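Side-chain contacts in importin subunit beta-1 (Saccharomyces cerevisiae, PDB 5OWU), which carries proteins into the nucleus by pairing with importin alpha, the adaptor that recognises the classical nuclear localization signal of the cargo: residues 207-210 and 211-214; 759-762 and 763-767. All blocks are in the same frame, centred on the assembly; numbering follows the deposited sequence.

Interaction 1: residues 207-210 and 211-214; sequences DSLI and FIKN
Asp207 meets the contact through its backbone: its carbonyl oxygen lies near the plane of the Phe211 ring, at the CD2 edge. One residue on, Ser208 does most of the joining. Its O accepts a hydrogen bond from Phe211 N at 2.8 Å, nearly straight at the hydrogen (164°), with the donor tilted 32° from the carbonyl plane. The same oxygen faces the edge of the Phe211 ring, 3.8 Å from CD2, and has the CG2 methyl of Ile212 at 3.5 Å. Ser208 OG is turned back into its own helix, where it bonds to Leu205 O.

Leu209 O receives a weak bond from Ile212 N, and Ile212 CG1 packs against this oxygen at 3.3 Å. With chi1 at 69°, Ile212 CG1 stands between its own N and carbonyl carbon, which carries CD1 alongside Leu209 CD2 (3.8 Å); the two side chains run next to each other in the same direction. At Ile210 the partner is Lys213, whose chain, bent at chi2 and chi4, brings NZ to 3.5 Å from Ile210 O.

The two i to i+3 backbone links make a tight turn between helix 195-208, which ends HEAT repeat 5, and the short helix 213-216, with Ile212 at the N-cap position. On one flank Leu209 rests on Lys250 and Ile251 of helix 238-255, and Tyr255 OH bonds to Leu209 O. Phe211 packs on Cys163 of helix 149-165, while Ile212 leans on Leu181 of helix 177-188.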
ATOM      1  N   ASP A 207      -7.742 -19.887   0.879  1.00 30.08           N
ATOM      2  CA  ASP A 207      -8.485 -19.066   1.839  1.00 28.97           C
ATOM      3  C   ASP A 207      -8.343 -19.584   3.264  1.00 33.25           C
ATOM      4  O   ASP A 207      -8.401 -18.803   4.221  1.00 29.39           O
ATOM      5  CB  ASP A 207      -9.973 -19.018   1.478  1.00 33.02           C
ATOM      6  CG  ASP A 207     -10.250 -18.220   0.217  1.00 43.77           C
ATOM      7  OD1 ASP A 207      -9.469 -17.305  -0.108  1.00 40.90           O
ATOM      8  OD2 ASP A 207     -11.262 -18.513  -0.449  1.00 32.55           O
ATOM      9  N   SER A 208      -8.180 -20.894   3.430  1.00 30.72           N
ATOM     10  CA  SER A 208      -8.208 -21.507   4.749  1.00 28.85           C
ATOM     11  C   SER A 208      -6.866 -21.463   5.461  1.00 32.32           C
ATOM     12  O   SER A 208      -6.822 -21.709   6.674  1.00 28.24           O
ATOM     13  CB  SER A 208      -8.628 -22.972   4.631  1.00 39.99           C
ATOM     14  OG  SER A 208      -7.526 -23.757   4.204  1.00 31.98           O
ATOM     15  N   LEU A 209      -5.776 -21.183   4.736  1.00 32.50           N
ATOM     16  CA  LEU A 209      -4.438 -21.407   5.286  1.00 35.85           C
ATOM     17  C   LEU A 209      -4.217 -20.752   6.650  1.00 37.45           C
ATOM     18  O   LEU A 209      -3.522 -21.314   7.505  1.00 32.73           O
ATOM     19  CB  LEU A 209      -3.386 -20.925   4.291  1.00 36.57           C
ATOM     20  CG  LEU A 209      -3.320 -21.790   3.030  1.00 33.61           C
ATOM     21  CD1 LEU A 209      -2.297 -21.245   2.077  1.00 35.08           C
ATOM     22  CD2 LEU A 209      -3.016 -23.253   3.340  1.00 29.28           C
ATOM     23  N   ILE A 210      -4.783 -19.568   6.886  1.00 33.47           N
ATOM     24  CA  ILE A 210      -4.499 -18.889   8.148  1.00 32.91           C
ATOM     25  C   ILE A 210      -5.145 -19.577   9.342  1.00 40.31           C
ATOM     26  O   ILE A 210      -4.808 -19.250  10.486  1.00 42.44           O
ATOM     27  CB  ILE A 210      -4.916 -17.403   8.054  1.00 47.79           C
ATOM     28  CG1 ILE A 210      -3.990 -16.688   7.061  1.00 46.79           C
ATOM     29  CG2 ILE A 210      -4.843 -16.712   9.413  1.00 62.43           C
ATOM     30  CD1 ILE A 210      -4.119 -15.177   7.006  1.00 61.58           C
ATOM     31  N   PHE A 211      -6.028 -20.550   9.117  1.00 35.69           N
ATOM     32  CA  PHE A 211      -6.743 -21.214  10.202  1.00 34.84           C
ATOM     33  C   PHE A 211      -6.265 -22.633  10.473  1.00 42.35           C
ATOM     34  O   PHE A 211      -6.891 -23.336  11.271  1.00 50.72           O
ATOM     35  CB  PHE A 211      -8.240 -21.226   9.898  1.00 33.70           C
ATOM     36  CG  PHE A 211      -8.826 -19.861   9.766  1.00 38.04           C
ATOM     37  CD1 PHE A 211      -9.065 -19.088  10.889  1.00 40.56           C
ATOM     38  CD2 PHE A 211      -9.121 -19.338   8.521  1.00 45.86           C
ATOM     39  CE1 PHE A 211      -9.599 -17.822  10.772  1.00 49.65           C
ATOM     40  CE2 PHE A 211      -9.656 -18.073   8.398  1.00 47.85           C
ATOM     41  CZ  PHE A 211      -9.894 -17.314   9.527  1.00 53.40           C
ATOM     42  N   ILE A 212      -5.165 -23.069   9.860  1.00 37.91           N
ATOM     43  CA  ILE A 212      -4.754 -24.460   9.964  1.00 36.12           C
ATOM     44  C   ILE A 212      -3.377 -24.592  10.614  1.00 39.96           C
ATOM     45  O   ILE A 212      -2.699 -25.588  10.413  1.00 35.06           O
ATOM     46  CB  ILE A 212      -4.799 -25.154   8.588  1.00 40.38           C
ATOM     47  CG1 ILE A 212      -3.715 -24.616   7.647  1.00 39.55           C
ATOM     48  CG2 ILE A 212      -6.169 -24.956   7.938  1.00 35.78           C
ATOM     49  CD1 ILE A 212      -3.555 -25.432   6.376  1.00 37.11           C
ATOM     50  N   LYS A 213      -2.957 -23.595  11.402  1.00 43.53           N
ATOM     51  CA  LYS A 213      -1.673 -23.690  12.099  1.00 38.06           C
ATOM     52  C   LYS A 213      -1.554 -25.005  12.859  1.00 50.82           C
ATOM     53  O   LYS A 213      -0.547 -25.716  12.751  1.00 39.81           O
ATOM     54  CB  LYS A 213      -1.503 -22.515  13.063  1.00 48.45           C
ATOM     55  CG  LYS A 213      -1.642 -21.140  12.431  1.00 62.38           C
ATOM     56  CD  LYS A 213      -0.390 -20.292  12.619  1.00 76.99           C
ATOM     57  CE  LYS A 213      -0.717 -18.803  12.565  1.00 77.32           C
ATOM     58  NZ  LYS A 213      -1.475 -18.428  11.338  1.00 83.25           N
ATOM     59  N   ASN A 214      -2.578 -25.341  13.646  1.00 40.34           N
ATOM     60  CA  ASN A 214      -2.517 -26.558  14.447  1.00 47.02           C
ATOM     61  C   ASN A 214      -2.348 -27.791  13.573  1.00 37.51           C
ATOM     62  O   ASN A 214      -1.655 -28.736  13.966  1.00 48.38           O
ATOM     63  CB  ASN A 214      -3.770 -26.675  15.313  1.00 50.41           C
ATOM     64  CG  ASN A 214      -3.856 -25.577  16.357  1.00 57.54           C
ATOM     65  OD1 ASN A 214      -2.842 -24.993  16.742  1.00 56.77           O
ATOM     66  ND2 ASN A 214      -5.065 -25.292  16.821  1.00 63.50           N
TER

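Interaction 2: residues 759-762 and 763-767; sequences VGIV and AGLHD
Leu765 has left helical phi/psi, yet its N still donates to Ile761 O at 2.9 Å, almost in line with the carbonyl, so the last turn of helix 741-764 closes on a residue that is already turning away. Its side chain covers the same oxygen: CG lies 3.4 Å from Ile761 O. Chi1 of -54° sets Leu765 CG beside its own N and opposite the carbonyl carbon, and CD1 reaches Ile761 CG2 at 3.9 Å, the two branched chains lying alongside each other.

Regular i to i+4 bonds precede this one, from Ala763 N to Val759 O (3.0 Å) and from Gly764 N to Gly760 O (2.9 Å). The Ala763 methyl sits 3.4 Å from Val759 O. Past the helix, His766 ND1 lies 3.1 Å from Asp767 OD1 in one of two conformers of the histidine, so a hydrogen bond between them is doubtful.

The turn is covered on two flanks. Ile761 and Leu765 both pack on Leu721 of helix 718-732, the partner helix within HEAT repeat 17, whereas Val762 faces Leu805, Ile809 and Met812 of helix 796-812 in the next repeat.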
ATOM      1  N   VAL A 759       3.032  18.304  19.814  1.00 30.45           N
ATOM      2  CA  VAL A 759       4.262  19.081  19.679  1.00 26.02           C
ATOM      3  C   VAL A 759       3.935  20.567  19.624  1.00 25.72           C
ATOM      4  O   VAL A 759       4.532  21.387  20.337  1.00 30.32           O
ATOM      5  CB  VAL A 759       5.043  18.631  18.432  1.00 26.50           C
ATOM      6  CG1 VAL A 759       6.172  19.610  18.086  1.00 34.08           C
ATOM      7  CG2 VAL A 759       5.613  17.258  18.651  1.00 26.87           C
ATOM      8  N   GLY A 760       2.977  20.934  18.773  1.00 28.91           N
ATOM      9  CA  GLY A 760       2.622  22.335  18.646  1.00 24.24           C
ATOM     10  C   GLY A 760       2.053  22.907  19.932  1.00 24.54           C
ATOM     11  O   GLY A 760       2.331  24.053  20.289  1.00 27.68           O
ATOM     12  N   ILE A 761       1.254  22.113  20.647  1.00 27.11           N
ATOM     13  CA  ILE A 761       0.624  22.591  21.877  1.00 23.03           C
ATOM     14  C   ILE A 761       1.673  22.799  22.960  1.00 27.81           C
ATOM     15  O   ILE A 761       1.688  23.823  23.648  1.00 32.33           O
ATOM     16  CB  ILE A 761      -0.472  21.606  22.324  1.00 27.42           C
ATOM     17  CG1 ILE A 761      -1.703  21.785  21.440  1.00 27.16           C
ATOM     18  CG2 ILE A 761      -0.841  21.800  23.785  1.00 32.76           C
ATOM     19  CD1 ILE A 761      -2.741  20.679  21.584  1.00 33.09           C
ATOM     20  N   VAL A 762       2.572  21.832  23.120  1.00 30.95           N
ATOM     21  CA  VAL A 762       3.604  21.961  24.140  1.00 26.98           C
ATOM     22  C   VAL A 762       4.530  23.130  23.817  1.00 32.48           C
ATOM     23  O   VAL A 762       4.963  23.857  24.717  1.00 36.54           O
ATOM     24  CB  VAL A 762       4.362  20.629  24.282  1.00 32.76           C
ATOM     25  CG1 VAL A 762       5.590  20.780  25.171  1.00 33.94           C
ATOM     26  CG2 VAL A 762       3.420  19.594  24.854  1.00 26.32           C
ATOM     27  N   ALA A 763       4.832  23.346  22.533  1.00 27.88           N
ATOM     28  CA  ALA A 763       5.620  24.518  22.155  1.00 27.60           C
ATOM     29  C   ALA A 763       4.875  25.807  22.479  1.00 31.30           C
ATOM     30  O   ALA A 763       5.441  26.736  23.063  1.00 34.53           O
ATOM     31  CB  ALA A 763       5.970  24.469  20.668  1.00 29.42           C
ATOM     32  N   GLY A 764       3.599  25.886  22.106  1.00 33.08           N
ATOM     33  CA  GLY A 764       2.847  27.111  22.315  1.00 28.00           C
ATOM     34  C   GLY A 764       2.643  27.447  23.777  1.00 31.21           C
ATOM     35  O   GLY A 764       2.670  28.620  24.157  1.00 30.30           O
ATOM     36  N   LEU A 765       2.456  26.432  24.619  1.00 35.95           N
ATOM     37  CA  LEU A 765       2.209  26.631  26.038  1.00 31.39           C
ATOM     38  C   LEU A 765       3.461  26.430  26.878  1.00 37.35           C
ATOM     39  O   LEU A 765       3.355  26.120  28.069  1.00 31.83           O
ATOM     40  CB  LEU A 765       1.099  25.695  26.505  1.00 28.88           C
ATOM     41  CG  LEU A 765      -0.202  25.795  25.709  1.00 31.83           C
ATOM     42  CD1 LEU A 765      -1.232  24.827  26.277  1.00 40.47           C
ATOM     43  CD2 LEU A 765      -0.735  27.225  25.711  1.00 31.68           C
ATOM     44  N   HIS A 766       4.637  26.621  26.273  1.00 28.86           N
ATOM     45  CA  HIS A 766       5.898  26.439  26.983  0.56 38.19           C
ATOM     46  C   HIS A 766       5.935  27.225  28.287  1.00 41.77           C
ATOM     47  O   HIS A 766       6.535  26.776  29.268  1.00 37.39           O
ATOM     48  CB  HIS A 766       7.051  26.857  26.064  0.56 42.11           C
ATOM     49  CG  HIS A 766       8.395  26.862  26.724  0.56 48.01           C
ATOM     50  ND1 HIS A 766       8.932  27.988  27.308  0.56 50.41           N
ATOM     51  CD2 HIS A 766       9.320  25.883  26.871  0.56 46.32           C
ATOM     52  CE1 HIS A 766      10.125  27.701  27.799  0.56 50.30           C
ATOM     53  NE2 HIS A 766      10.385  26.431  27.545  0.56 49.43           N
ATOM     54  N   ASP A 767       5.304  28.396  28.318  1.00 38.24           N
ATOM     55  CA  ASP A 767       5.302  29.263  29.490  1.00 47.66           C
ATOM     56  C   ASP A 767       4.054  29.114  30.348  1.00 47.16           C
ATOM     57  O   ASP A 767       3.918  29.829  31.345  1.00 42.78           O
ATOM     58  CB  ASP A 767       5.434  30.732  29.065  1.00 51.11           C
ATOM     59  CG  ASP A 767       6.829  31.086  28.592  1.00 65.06           C
ATOM     60  OD1 ASP A 767       7.780  30.331  28.898  1.00 67.53           O
ATOM     61  OD2 ASP A 767       6.973  32.135  27.928  1.00 60.13           O
TER

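Interaction 1 comes first along the chain, at the end of HEAT repeat 5; interaction 2 follows more than 500 residues later, at the end of repeat 17. Their centres are 50 Å apart and their nearest atoms about 36 Å, so they do not touch, and they share no helix. Both lie where a HEAT repeat finishes and the chain heads for the next: residues 207-214 lead from helix 195-208 into helix 213-216, whereas residues 759-767 run off the end of helix 741-764. In each, apolar side chains join helices of successive repeats, the kind of packing that builds the curved all-helical solenoid of importin beta.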